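Local coordinates for protein exosome complex component Rrp42 (Pyrococcus abyssi, PDB 2PO1) that serves as a probably non-catalytic RNase PH-family subunit of the archaeal RNA-degrading exosome and probably contributes to structuring the active site of its partner Rrp41, at residues E34-P38 and D149-D154; K194-P198 and I264-L269. One frame throughout, in Å; residues are numbered along the deposited sequence.

Contact 1. Residues E34-P38 and D149-D154; sequences EDYRP and DGNLMD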
loop_
_atom_site.group_PDB
_atom_site.type_symbol
_atom_site.label_atom_id
_atom_site.label_comp_id
_atom_site.label_asym_id
_atom_site.label_seq_id
_atom_site.Cartn_x
_atom_site.Cartn_y
_atom_site.Cartn_z
ATOM N N GLU C 34 -3.992 -2.544 43.138
ATOM C CA GLU C 34 -5.122 -3.239 42.484
ATOM C C GLU C 34 -6.258 -2.310 42.071
ATOM O O GLU C 34 -7.320 -2.767 41.649
ATOM C CB GLU C 34 -5.617 -4.463 43.299
ATOM C CG GLU C 34 -4.604 -5.635 43.325
ATOM C CD GLU C 34 -5.054 -6.782 44.194
ATOM O OE1 GLU C 34 -6.212 -6.723 44.694
ATOM O OE2 GLU C 34 -4.239 -7.739 44.370
ATOM N N ASP C 35 -6.018 -1.007 42.122
ATOM C CA ASP C 35 -7.069 -0.078 41.769
ATOM C C ASP C 35 -6.995 0.377 40.324
ATOM O O ASP C 35 -5.919 0.674 39.819
ATOM C CB ASP C 35 -6.987 1.125 42.670
ATOM C CG ASP C 35 -7.238 0.765 44.090
ATOM O OD1 ASP C 35 -7.830 -0.298 44.329
ATOM O OD2 ASP C 35 -6.829 1.513 44.954
ATOM N N TYR C 36 -8.164 0.444 39.694
ATOM C CA TYR C 36 -8.324 1.161 38.429
ATOM C C TYR C 36 -8.418 2.613 38.724
ATOM O O TYR C 36 -8.881 2.981 39.794
ATOM C CB TYR C 36 -9.620 0.709 37.744
ATOM C CG TYR C 36 -9.325 -0.446 36.868
ATOM C CD1 TYR C 36 -9.080 -1.691 37.412
ATOM C CD2 TYR C 36 -9.224 -0.284 35.491
ATOM C CE1 TYR C 36 -8.765 -2.764 36.611
ATOM C CE2 TYR C 36 -8.927 -1.345 34.700
ATOM C CZ TYR C 36 -8.680 -2.567 35.252
ATOM O OH TYR C 36 -8.330 -3.640 34.467
ATOM N N ARG C 37 -8.056 3.425 37.729
ATOM C CA ARG C 37 -8.268 4.860 37.782
ATOM C C ARG C 37 -9.754 5.003 37.670
ATOM O O ARG C 37 -10.407 4.026 37.333
ATOM C CB ARG C 37 -7.601 5.515 36.574
ATOM C CG ARG C 37 -6.118 5.539 36.637
ATOM C CD ARG C 37 -5.528 5.859 35.258
ATOM N NE ARG C 37 -5.713 4.749 34.354
ATOM C CZ ARG C 37 -5.306 4.762 33.079
ATOM N NH1 ARG C 37 -4.766 5.867 32.568
ATOM N NH2 ARG C 37 -5.457 3.678 32.307
ATOM N N PRO C 38 -10.303 6.221 37.892
ATOM C CA PRO C 38 -11.735 6.288 37.747
ATOM C C PRO C 38 -12.192 5.888 36.367
ATOM O O PRO C 38 -11.511 6.181 35.386
ATOM C CB PRO C 38 -12.055 7.765 38.049
ATOM C CG PRO C 38 -10.937 8.237 38.900
ATOM C CD PRO C 38 -9.742 7.531 38.271
ATOM N N ASP C 149 -3.701 7.392 27.620
ATOM C CA ASP C 149 -3.020 7.698 28.849
ATOM C C ASP C 149 -2.808 6.408 29.590
ATOM O O ASP C 149 -2.903 6.383 30.812
ATOM C CB ASP C 149 -3.810 8.629 29.739
ATOM C CG ASP C 149 -2.908 9.348 30.746
ATOM O OD1 ASP C 149 -3.371 9.725 31.846
ATOM O OD2 ASP C 149 -1.711 9.568 30.400
ATOM N N GLY C 150 -2.644 5.348 28.840
ATOM C CA GLY C 150 -2.249 4.077 29.411
ATOM C C GLY C 150 -3.395 3.118 29.462
ATOM O O GLY C 150 -4.569 3.505 29.566
ATOM N N ASN C 151 -3.056 1.827 29.492
ATOM C CA ASN C 151 -4.058 0.788 29.502
ATOM C C ASN C 151 -5.106 0.827 28.392
ATOM O O ASN C 151 -6.281 0.698 28.643
ATOM C CB ASN C 151 -4.647 0.581 30.931
ATOM C CG ASN C 151 -5.241 -0.780 31.093
ATOM O OD1 ASN C 151 -5.003 -1.650 30.253
ATOM N ND2 ASN C 151 -5.977 -1.016 32.206
ATOM N N LEU C 152 -4.670 0.953 27.114
ATOM C CA LEU C 152 -5.573 0.851 26.031
ATOM C C LEU C 152 -6.275 -0.499 26.019
ATOM O O LEU C 152 -7.434 -0.588 25.702
ATOM C CB LEU C 152 -4.797 1.051 24.703
ATOM C CG LEU C 152 -4.106 2.398 24.535
ATOM C CD1 LEU C 152 -3.378 2.458 23.195
ATOM C CD2 LEU C 152 -5.171 3.500 24.691
ATOM N N MET C 153 -5.565 -1.584 26.320
ATOM C CA MET C 153 -6.156 -2.874 26.199
ATOM C C MET C 153 -7.450 -2.978 26.991
ATOM O O MET C 153 -8.497 -3.360 26.460
ATOM C CB MET C 153 -5.151 -3.918 26.662
ATOM C CG MET C 153 -5.736 -5.278 26.565
ATOM S SD MET C 153 -5.575 -5.875 24.922
ATOM C CE MET C 153 -3.787 -6.133 24.816
ATOM N N ASP C 154 -7.434 -2.579 28.246
ATOM C CA ASP C 154 -8.646 -2.750 29.041
ATOM C C ASP C 154 -9.683 -1.757 28.611
ATOM O O ASP C 154 -10.854 -2.060 28.524
ATOM C CB ASP C 154 -8.383 -2.572 30.519
ATOM C CG ASP C 154 -7.429 -3.597 31.071
ATOM O OD1 ASP C 154 -6.894 -4.351 30.274
ATOM O OD2 ASP C 154 -7.208 -3.661 32.323
HETATM O O HOH W 1 -5.119 8.672 33.206
#
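Arg37 and Tyr36 reach from the loop ahead of strand 39-43 to the turn that starts helix 152-166, an N-capped helix start in this RNase PH-family subunit. Charged hydrogen bonds to backbone carbonyls come from Arg37. Its chain bends at chi3 (-71°), which turns the guanidinium edge-on to the turn. NH2 gives a nearly straight bond to Gly150 O at 2.9 Å, the oxygen lying in the guanidinium plane, whereas NH1 meets Asp149 O at 2.6 Å along a more bent path. Both nitrogens approach from above the carbonyl planes. Asp211 forms a salt bridge with Arg37 NH2, so two carbonyls and a carboxylate hold the buried guanidinium; Gly150 O has a second partner in Thr60 OG1. A water accepts from Arg37 NH1 and donates to Asp149 OD1, which also forms a salt bridge with a basic side chain on the chain of another protein in the assembly. Gly150 has backbone angles at which a side chain would jam against the preceding carbonyl oxygen.

The second polar group gathers on Asp154. Tyr36 OH donates to Asp154 OD2, with the carboxylate at the ring edge and the two planes 30° apart; the modelled 2.4 Å is unusually short and its exact value doubtful. Asn151 ND2 reaches the same OD2 from above the carboxylate plane, at 2.9 Å, and also bonds Asp211; Asp154 OD1 is hydrogen-bonded to Thr200 OG1. Asn151 is the N-cap residue: with CG anti to the backbone N (chi1 -157°), its OD1 turns back to accept from Asp154 N at 3.3 Å. Between the two polar groups the side chains merely touch: Asn151 ND2 stands 3.9 Å from Tyr36 CE2, and Asn151 CB 3.5 Å from Arg37 NH2, at the guanidinium edge.

Contact 2. Residues K194-P198 and I264-L269; sequences KIPVP and IRKLIL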
loop_
_atom_site.group_PDB
_atom_site.type_symbol
_atom_site.label_atom_id
_atom_site.label_comp_id
_atom_site.label_asym_id
_atom_site.label_seq_id
_atom_site.Cartn_x
_atom_site.Cartn_y
_atom_site.Cartn_z
ATOM N N LYS C 194 -21.939 -13.171 26.928
ATOM C CA LYS C 194 -20.965 -13.165 28.002
ATOM C C LYS C 194 -20.406 -11.770 28.039
ATOM O O LYS C 194 -20.568 -11.008 27.076
ATOM C CB LYS C 194 -19.903 -14.234 27.735
ATOM C CG LYS C 194 -20.234 -15.529 28.468
ATOM C CD LYS C 194 -19.556 -16.701 27.824
ATOM C CE LYS C 194 -20.512 -17.912 27.762
ATOM N NZ LYS C 194 -20.433 -18.334 26.282
ATOM N N ILE C 195 -19.789 -11.401 29.159
ATOM C CA ILE C 195 -19.178 -10.081 29.249
ATOM C C ILE C 195 -17.689 -10.137 29.603
ATOM O O ILE C 195 -17.315 -9.767 30.696
ATOM C CB ILE C 195 -19.964 -9.099 30.182
ATOM C CG1 ILE C 195 -21.392 -8.988 29.722
ATOM C CG2 ILE C 195 -19.342 -7.669 30.155
ATOM C CD1 ILE C 195 -22.326 -8.643 30.846
ATOM N N PRO C 196 -16.841 -10.558 28.650
ATOM C CA PRO C 196 -15.416 -10.616 28.889
ATOM C C PRO C 196 -14.863 -9.211 29.063
ATOM O O PRO C 196 -15.280 -8.281 28.354
ATOM C CB PRO C 196 -14.878 -11.239 27.591
ATOM C CG PRO C 196 -15.860 -10.835 26.560
ATOM C CD PRO C 196 -17.160 -10.953 27.263
ATOM N N VAL C 197 -13.950 -9.072 30.023
ATOM C CA VAL C 197 -13.379 -7.793 30.420
ATOM C C VAL C 197 -11.896 -8.068 30.514
ATOM O O VAL C 197 -11.503 -9.000 31.211
ATOM C CB VAL C 197 -13.959 -7.354 31.802
ATOM C CG1 VAL C 197 -13.165 -6.217 32.386
ATOM C CG2 VAL C 197 -15.404 -6.926 31.650
ATOM N N PRO C 198 -11.060 -7.321 29.754
ATOM C CA PRO C 198 -9.636 -7.595 29.993
ATOM C C PRO C 198 -9.225 -6.850 31.226
ATOM O O PRO C 198 -9.671 -5.700 31.454
ATOM C CB PRO C 198 -8.911 -7.007 28.775
ATOM C CG PRO C 198 -9.954 -6.424 27.899
ATOM C CD PRO C 198 -11.244 -6.281 28.720
ATOM N N ILE C 264 -15.704 -4.345 37.122
ATOM C CA ILE C 264 -15.881 -3.623 35.869
ATOM C C ILE C 264 -17.173 -4.032 35.150
ATOM O O ILE C 264 -17.902 -3.161 34.618
ATOM C CB ILE C 264 -14.649 -3.805 34.987
ATOM C CG1 ILE C 264 -13.446 -3.176 35.734
ATOM C CG2 ILE C 264 -14.910 -3.239 33.614
ATOM C CD1 ILE C 264 -12.382 -2.772 34.913
ATOM N N ARG C 265 -17.468 -5.334 35.140
ATOM C CA ARG C 265 -18.729 -5.814 34.520
ATOM C C ARG C 265 -19.937 -5.100 35.108
ATOM O O ARG C 265 -20.840 -4.658 34.372
ATOM C CB ARG C 265 -18.866 -7.307 34.727
ATOM C CG ARG C 265 -19.856 -8.053 33.846
ATOM C CD ARG C 265 -19.026 -9.205 33.205
ATOM N NE ARG C 265 -18.325 -9.890 34.280
ATOM C CZ ARG C 265 -17.094 -10.386 34.231
ATOM N NH1 ARG C 265 -16.320 -10.351 33.145
ATOM N NH2 ARG C 265 -16.637 -10.918 35.332
ATOM N N LYS C 266 -19.971 -4.981 36.429
ATOM C CA LYS C 266 -21.024 -4.192 37.041
ATOM C C LYS C 266 -21.155 -2.752 36.469
ATOM O O LYS C 266 -22.261 -2.271 36.262
ATOM C CB LYS C 266 -20.856 -4.163 38.546
ATOM C CG LYS C 266 -20.957 -5.519 39.173
ATOM C CD LYS C 266 -21.024 -5.377 40.705
ATOM C CE LYS C 266 -20.731 -6.695 41.400
ATOM N NZ LYS C 266 -21.652 -7.765 40.950
ATOM N N LEU C 267 -20.033 -2.079 36.202
ATOM C CA LEU C 267 -20.081 -0.732 35.634
ATOM C C LEU C 267 -20.584 -0.740 34.195
ATOM O O LEU C 267 -21.381 0.109 33.813
ATOM C CB LEU C 267 -18.699 -0.084 35.657
ATOM C CG LEU C 267 -18.207 0.160 37.064
ATOM C CD1 LEU C 267 -16.691 0.527 37.094
ATOM C CD2 LEU C 267 -19.092 1.222 37.794
ATOM N N ILE C 268 -20.085 -1.696 33.412
ATOM C CA ILE C 268 -20.599 -1.949 32.092
ATOM C C ILE C 268 -22.099 -2.198 32.072
ATOM O O ILE C 268 -22.789 -1.570 31.298
ATOM C CB ILE C 268 -19.885 -3.130 31.395
ATOM C CG1 ILE C 268 -18.385 -2.809 31.193
ATOM C CG2 ILE C 268 -20.593 -3.451 30.086
ATOM C CD1 ILE C 268 -17.536 -4.089 30.779
ATOM N N LEU C 269 -22.610 -3.095 32.916
ATOM C CA LEU C 269 -24.022 -3.423 32.837
ATOM C C LEU C 269 -24.834 -2.163 33.180
ATOM O O LEU C 269 -25.855 -1.899 32.564
ATOM C CB LEU C 269 -24.388 -4.559 33.804
ATOM C CG LEU C 269 -24.513 -5.994 33.285
ATOM C CD1 LEU C 269 -24.594 -6.014 31.771
ATOM C CD2 LEU C 269 -23.373 -6.843 33.802
#
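Ile195, with the most surface buried here, packs its beta-branch on the aliphatic part of Arg265: CB sits 3.2 Å from Arg265 CD, a tight approach, and CG2 rests against the same methylene. Through its CG1 branch, Ile195 CD1 touches both methyls of Leu269, 3.6 Å from Leu269 CD1. Val197 divides its two methyls between residues one helical turn apart. CG1 meets Ile264 CG2 at 3.7 Å, while Val197 CG2 touches Ile268 CD1, also at 3.7 Å, the two side chains lying alongside and pointing opposite ways. In this RNase PH-type fold the long helix 247-275 thus lies against the start of strand 197-204, part of a four-stranded antiparallel sheet; helix 152-166 and strand 39-43 also touch Ile264 and Ile268. Arg265 adds the polar tie. Bends at chi2 (126°) and chi3 (50°) fold the chain over Ile195 and bring NH1 to Ile195 O at 2.7 Å, with the carbonyl oxygen in the guanidinium plane and the bond fairly straight (161°). Glu262, one turn earlier, forms a salt bridge with NH2. A leucine in place of Arg265 would probably leave the Ile195 carbonyl without this donor and Glu262 with one basic partner fewer, though Lys266 also pairs with it. Arg265 NH1 also bonds Thr228 O weakly and lies 3.8 Å from Val197 CG2.

Overall arrangement
Contact 1 closes before contact 2 opens along the chain, yet their centres are only about 14 Å apart. Helix 152-166 joins them: its N-terminal turn belongs to contact 1, and residues further along it, Ile158, Ile161 and Leu165, pack on Ile264 and Ile268 of contact 2. Strand 197-204 links them too, since Asp154 CG approaches Pro198 O at 3.1 Å. Tyr36 CZ touches Ile264 CD1 at 3.7 Å. The early part of the chain and the late helix 247-275 are thereby packed together in the interior, consistent with a single compact RNase PH-type subunit; the nearest atoms of contacts 1 and 2 lie about 13 and 14 Å from the bound nucleic acid.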